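SsfX3 (Streptomyces sp. SF2575, PDB 3SKV) probably transfers a salicylyl group onto a tetracycline intermediate during antibiotic biosynthesis, pairing a GDSL/SGNH-type catalytic domain with a jelly-roll domain. Local coordinates at residues R53-R61 against L163-R171. The protein carries 1 engineered substitution. Numbering follows the deposited sequence.
Sequences RDGWLAPWR and LQFRLAEVR
Leu57 and Leu167 join strand 56-60 to strand 164-167 through a single antiparallel bridge in the N-terminal jelly-roll domain. They form a hydrogen-bonded pair: Leu57 N donates to Leu167 O (2.8 Å), and Leu167 N returns a bond to Leu57 O. Those carbonyls also receive CA-H...O contacts, Leu167 O from Trp56 CA and Leu57 O from Arg166 CA at 3.3 Å.

Beyond the bridge, the indole of Trp56 lies over Ala168, whose CB sits 3.6 Å from the centroid of the six-membered ring and 9° off its normal, a CH-pi contact. The ring gets there because CG is anti to the carbonyl carbon (chi1 -63°), which carries the indole along the 166-168 backbone, with CE3 4.0 Å from Arg166 CB. Replacing Trp56 with an alanine would probably leave the Ala168 methyl without its aromatic cover and open a gap beside the aliphatic base of Arg166. The extended arm of Arg166 runs past Ala58, and its guanidinium is paired with Glu101 of strand 96-103, a strand that Trp56 also touches. The Leu57 and Leu167 side chains meet on the other side of the ribbon, where Tyr44 touches both.

Further out, a type I' turn from Arg53 to Trp56 links strands 49-53 and 56-60 as a hairpin; backbone bonds Arg53 N to Trp56 O and Trp56 N to Arg53 O close it and fix the backbone from which the indole projects. Gly55 suits it, since at its backbone angles a CB would jam against the preceding carbonyl O. The strand axes run at 142° between N-to-C directions, short of antiparallel, so beyond Ala58 and Arg166 the backbones draw apart, and Pro59, having no N-H, instead brings CD to 3.1 Å from Phe165 O.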
ATOM      1  N   ARG A  53      17.608  14.306   0.232  1.00 31.15           N
ATOM      2  CA  ARG A  53      17.483  15.703   0.610  1.00 33.40           C
ATOM      3  C   ARG A  53      18.293  16.007   1.830  1.00 38.79           C
ATOM      4  O   ARG A  53      17.870  15.725   2.952  1.00 39.50           O
ATOM      5  CB  ARG A  53      16.006  16.135   0.750  1.00 39.58           C
ATOM      6  CG  ARG A  53      15.813  17.643   0.985  1.00 66.86           C
ATOM      7  CD  ARG A  53      14.352  18.068   1.011  1.00 90.36           C
ATOM      8  NE  ARG A  53      14.102  19.148   1.976  1.00112.12           N
ATOM      9  CZ  ARG A  53      14.175  20.450   1.702  1.00135.57           C
ATOM     10  NH1 ARG A  53      14.511  20.864   0.485  1.00126.50           N
ATOM     11  NH2 ARG A  53      13.919  21.349   2.646  1.00125.78           N
ATOM     12  N   ASP A  54      19.482  16.582   1.607  1.00 36.94           N
ATOM     13  CA  ASP A  54      20.410  17.064   2.642  1.00 36.76           C
ATOM     14  C   ASP A  54      20.769  16.044   3.731  1.00 35.35           C
ATOM     15  O   ASP A  54      20.647  16.340   4.904  1.00 33.95           O
ATOM     16  CB  ASP A  54      19.890  18.395   3.236  1.00 41.22           C
ATOM     17  CG  ASP A  54      19.751  19.516   2.218  1.00 68.83           C
ATOM     18  OD1 ASP A  54      20.712  19.730   1.423  1.00 73.55           O
ATOM     19  OD2 ASP A  54      18.696  20.192   2.220  1.00 78.11           O
ATOM     20  N   GLY A  55      21.190  14.849   3.330  1.00 30.62           N
ATOM     21  CA  GLY A  55      21.561  13.767   4.249  1.00 28.66           C
ATOM     22  C   GLY A  55      20.438  12.821   4.617  1.00 31.46           C
ATOM     23  O   GLY A  55      20.656  11.816   5.302  1.00 30.57           O
ATOM     24  N   TRP A  56      19.215  13.128   4.164  1.00 27.84           N
ATOM     25  CA  TRP A  56      18.051  12.304   4.478  1.00 25.76           C
ATOM     26  C   TRP A  56      17.548  11.610   3.235  1.00 31.12           C
ATOM     27  O   TRP A  56      17.531  12.182   2.147  1.00 31.56           O
ATOM     28  CB  TRP A  56      16.939  13.148   5.130  1.00 24.12           C
ATOM     29  CG  TRP A  56      17.359  13.735   6.433  1.00 25.21           C
ATOM     30  CD1 TRP A  56      18.085  14.876   6.624  1.00 29.34           C
ATOM     31  CD2 TRP A  56      17.221  13.128   7.720  1.00 24.26           C
ATOM     32  NE1 TRP A  56      18.356  15.051   7.964  1.00 29.16           N
ATOM     33  CE2 TRP A  56      17.860  13.980   8.658  1.00 28.64           C
ATOM     34  CE3 TRP A  56      16.582  11.971   8.184  1.00 23.82           C
ATOM     35  CZ2 TRP A  56      17.866  13.716  10.025  1.00 27.08           C
ATOM     36  CZ3 TRP A  56      16.604  11.703   9.543  1.00 24.36           C
ATOM     37  CH2 TRP A  56      17.234  12.572  10.445  1.00 25.87           C
ATOM     38  N   LEU A  57      17.124  10.372   3.408  1.00 27.31           N
ATOM     39  CA  LEU A  57      16.617   9.561   2.336  1.00 26.10           C
ATOM     40  C   LEU A  57      15.130   9.326   2.544  1.00 26.96           C
ATOM     41  O   LEU A  57      14.737   8.736   3.533  1.00 28.03           O
ATOM     42  CB  LEU A  57      17.442   8.229   2.262  1.00 25.83           C
ATOM     43  CG  LEU A  57      17.347   7.355   0.996  1.00 29.95           C
ATOM     44  CD1 LEU A  57      16.126   6.460   1.040  1.00 31.01           C
ATOM     45  CD2 LEU A  57      17.379   8.194  -0.281  1.00 31.63           C
ATOM     46  N   ALA A  58      14.310   9.835   1.643  1.00 22.16           N
ATOM     47  CA  ALA A  58      12.855   9.672   1.685  1.00 20.49           C
ATOM     48  C   ALA A  58      12.350   8.694   0.609  1.00 22.71           C
ATOM     49  O   ALA A  58      12.490   8.968  -0.585  1.00 21.10           O
ATOM     50  CB  ALA A  58      12.176  11.017   1.504  1.00 21.25           C
ATOM     51  N   PRO A  59      11.749   7.560   0.979  1.00 22.17           N
ATOM     52  CA  PRO A  59      11.177   6.666  -0.050  1.00 21.84           C
ATOM     53  C   PRO A  59       9.859   7.304  -0.534  1.00 28.74           C
ATOM     54  O   PRO A  59       9.112   7.884   0.280  1.00 29.69           O
ATOM     55  CB  PRO A  59      10.918   5.344   0.701  1.00 21.85           C
ATOM     56  CG  PRO A  59      11.454   5.538   2.089  1.00 27.98           C
ATOM     57  CD  PRO A  59      11.498   7.027   2.332  1.00 24.80           C
ATOM     58  N   TRP A  60       9.612   7.266  -1.861  1.00 23.61           N
ATOM     59  CA  TRP A  60       8.393   7.797  -2.477  1.00 22.99           C
ATOM     60  C   TRP A  60       7.666   6.699  -3.207  1.00 28.07           C
ATOM     61  O   TRP A  60       8.285   5.774  -3.726  1.00 27.03           O
ATOM     62  CB  TRP A  60       8.702   8.936  -3.450  1.00 21.21           C
ATOM     63  CG  TRP A  60       9.009  10.254  -2.797  1.00 21.37           C
ATOM     64  CD1 TRP A  60      10.131  10.584  -2.092  1.00 23.85           C
ATOM     65  CD2 TRP A  60       8.248  11.461  -2.931  1.00 21.57           C
ATOM     66  NE1 TRP A  60      10.074  11.905  -1.701  1.00 24.18           N
ATOM     67  CE2 TRP A  60       8.949  12.480  -2.239  1.00 26.07           C
ATOM     68  CE3 TRP A  60       7.047  11.787  -3.590  1.00 22.42           C
ATOM     69  CZ2 TRP A  60       8.471  13.795  -2.160  1.00 26.02           C
ATOM     70  CZ3 TRP A  60       6.566  13.086  -3.499  1.00 24.75           C
ATOM     71  CH2 TRP A  60       7.262  14.070  -2.777  1.00 25.71           C
ATOM     72  N   ARG A  61       6.349   6.810  -3.266  1.00 27.09           N
ATOM     73  CA  ARG A  61       5.519   5.843  -3.978  1.00 27.20           C
ATOM     74  C   ARG A  61       5.071   6.364  -5.359  1.00 33.10           C
ATOM     75  O   ARG A  61       4.107   5.892  -5.926  1.00 33.57           O
ATOM     76  CB  ARG A  61       4.373   5.351  -3.104  1.00 26.01           C
ATOM     77  CG  ARG A  61       4.870   4.442  -1.989  1.00 33.41           C
ATOM     78  CD  ARG A  61       3.705   3.785  -1.308  1.00 35.86           C
ATOM     79  NE  ARG A  61       2.912   4.766  -0.584  1.00 39.10           N
ATOM     80  CZ  ARG A  61       1.586   4.813  -0.570  1.00 45.67           C
ATOM     81  NH1 ARG A  61       0.874   3.896  -1.219  1.00 31.33           N
ATOM     82  NH2 ARG A  61       0.959   5.773   0.095  1.00 27.59           N
ATOM     83  N   LEU A 163       2.350   8.229   7.433  1.00 36.78           N
ATOM     84  CA  LEU A 163       3.402   9.187   7.692  1.00 35.51           C
ATOM     85  C   LEU A 163       4.447   9.216   6.603  1.00 35.93           C
ATOM     86  O   LEU A 163       4.712   8.202   5.963  1.00 34.05           O
ATOM     87  CB  LEU A 163       4.126   8.680   8.952  1.00 36.13           C
ATOM     88  CG  LEU A 163       3.865   9.266  10.350  1.00 42.74           C
ATOM     89  CD1 LEU A 163       2.401   9.443  10.667  1.00 44.29           C
ATOM     90  CD2 LEU A 163       4.463   8.355  11.387  1.00 43.52           C
ATOM     91  N   GLN A 164       5.149  10.341   6.498  1.00 31.49           N
ATOM     92  CA  GLN A 164       6.330  10.456   5.651  1.00 29.73           C
ATOM     93  C   GLN A 164       7.497  10.054   6.575  1.00 33.41           C
ATOM     94  O   GLN A 164       7.599  10.552   7.692  1.00 35.72           O
ATOM     95  CB  GLN A 164       6.517  11.884   5.138  1.00 30.90           C
ATOM     96  CG  GLN A 164       5.452  12.306   4.150  1.00 36.10           C
ATOM     97  CD  GLN A 164       5.635  13.737   3.694  1.00 48.07           C
ATOM     98  OE1 GLN A 164       6.752  14.256   3.557  1.00 39.85           O
ATOM     99  NE2 GLN A 164       4.536  14.382   3.370  1.00 36.48           N
ATOM    100  N   PHE A 165       8.308   9.112   6.158  1.00 29.12           N
ATOM    101  CA  PHE A 165       9.421   8.607   6.974  1.00 28.79           C
ATOM    102  C   PHE A 165      10.736   8.794   6.223  1.00 34.12           C
ATOM    103  O   PHE A 165      10.846   8.332   5.093  1.00 34.91           O
ATOM    104  CB  PHE A 165       9.197   7.117   7.283  1.00 28.72           C
ATOM    105  CG  PHE A 165      10.208   6.484   8.215  1.00 28.03           C
ATOM    106  CD1 PHE A 165       9.993   6.464   9.593  1.00 28.89           C
ATOM    107  CD2 PHE A 165      11.335   5.840   7.707  1.00 26.96           C
ATOM    108  CE1 PHE A 165      10.901   5.848  10.444  1.00 29.82           C
ATOM    109  CE2 PHE A 165      12.255   5.234   8.559  1.00 30.09           C
ATOM    110  CZ  PHE A 165      12.025   5.221   9.922  1.00 29.88           C
ATOM    111  N   ARG A 166      11.716   9.477   6.830  1.00 28.64           N
ATOM    112  CA  ARG A 166      13.034   9.733   6.219  1.00 27.90           C
ATOM    113  C   ARG A 166      14.103   9.077   7.078  1.00 31.79           C
ATOM    114  O   ARG A 166      13.914   8.972   8.286  1.00 32.34           O
ATOM    115  CB  ARG A 166      13.320  11.258   6.069  1.00 31.08           C
ATOM    116  CG  ARG A 166      12.109  12.046   5.601  1.00 48.03           C
ATOM    117  CD  ARG A 166      12.398  13.370   4.943  1.00 62.34           C
ATOM    118  NE  ARG A 166      11.141  14.085   4.697  1.00 70.51           N
ATOM    119  CZ  ARG A 166      10.691  15.109   5.421  1.00 84.22           C
ATOM    120  NH1 ARG A 166      11.388  15.554   6.459  1.00 77.36           N
ATOM    121  NH2 ARG A 166       9.543  15.697   5.109  1.00 69.34           N
ATOM    122  N   LEU A 167      15.218   8.629   6.485  1.00 28.10           N
ATOM    123  CA  LEU A 167      16.321   8.003   7.245  1.00 27.22           C
ATOM    124  C   LEU A 167      17.579   8.785   6.983  1.00 29.59           C
ATOM    125  O   LEU A 167      17.819   9.226   5.854  1.00 29.71           O
ATOM    126  CB  LEU A 167      16.681   6.571   6.794  1.00 27.30           C
ATOM    127  CG  LEU A 167      15.682   5.470   6.618  1.00 33.73           C
ATOM    128  CD1 LEU A 167      14.887   5.638   5.280  1.00 34.12           C
ATOM    129  CD2 LEU A 167      16.428   4.120   6.607  1.00 32.95           C
ATOM    130  N   ALA A 168      18.476   8.760   7.944  1.00 24.63           N
ATOM    131  CA  ALA A 168      19.791   9.380   7.798  1.00 24.56           C
ATOM    132  C   ALA A 168      20.913   8.345   8.008  1.00 29.13           C
ATOM    133  O   ALA A 168      21.995   8.493   7.446  1.00 27.89           O
ATOM    134  CB  ALA A 168      19.936  10.535   8.781  1.00 26.30           C
ATOM    135  N   GLU A 169      20.644   7.278   8.783  1.00 27.55           N
ATOM    136  CA  GLU A 169      21.658   6.274   9.121  1.00 27.88           C
ATOM    137  C   GLU A 169      21.054   4.989   9.653  1.00 30.39           C
ATOM    138  O   GLU A 169      19.996   5.001  10.280  1.00 31.55           O
ATOM    139  CB  GLU A 169      22.569   6.856  10.220  1.00 30.37           C
ATOM    140  CG  GLU A 169      23.911   6.164  10.431  1.00 43.72           C
ATOM    141  CD  GLU A 169      24.642   6.559  11.703  1.00 64.58           C
ATOM    142  OE1 GLU A 169      24.112   7.384  12.489  1.00 66.79           O
ATOM    143  OE2 GLU A 169      25.753   6.023  11.919  1.00 60.75           O
ATOM    144  N   VAL A 170      21.752   3.883   9.414  1.00 24.49           N
ATOM    145  CA  VAL A 170      21.457   2.569   9.953  1.00 22.87           C
ATOM    146  C   VAL A 170      22.718   2.168  10.714  1.00 27.49           C
ATOM    147  O   VAL A 170      23.837   2.359  10.220  1.00 28.51           O
ATOM    148  CB  VAL A 170      21.025   1.520   8.906  1.00 25.84           C
ATOM    149  CG1 VAL A 170      20.820   0.145   9.552  1.00 25.59           C
ATOM    150  CG2 VAL A 170      19.740   1.960   8.197  1.00 25.22           C
ATOM    151  N   ARG A 171      22.554   1.711  11.944  1.00 22.18           N
ATOM    152  CA  ARG A 171      23.704   1.269  12.713  1.00 22.89           C
ATOM    153  C   ARG A 171      23.527  -0.178  13.120  1.00 25.38           C
ATOM    154  O   ARG A 171      22.410  -0.620  13.390  1.00 24.66           O
ATOM    155  CB  ARG A 171      23.946   2.160  13.928  1.00 24.17           C
ATOM    156  CG  ARG A 171      24.772   3.391  13.617  1.00 33.87           C
ATOM    157  CD  ARG A 171      24.731   4.418  14.741  1.00 35.34           C
ATOM    158  NE  ARG A 171      24.958   3.792  16.044  1.00 53.90           N
ATOM    159  CZ  ARG A 171      24.096   3.838  17.051  1.00 74.88           C
ATOM    160  NH1 ARG A 171      22.973   4.531  16.941  1.00 65.02           N
ATOM    161  NH2 ARG A 171      24.371   3.226  18.195  1.00 65.02           N
TER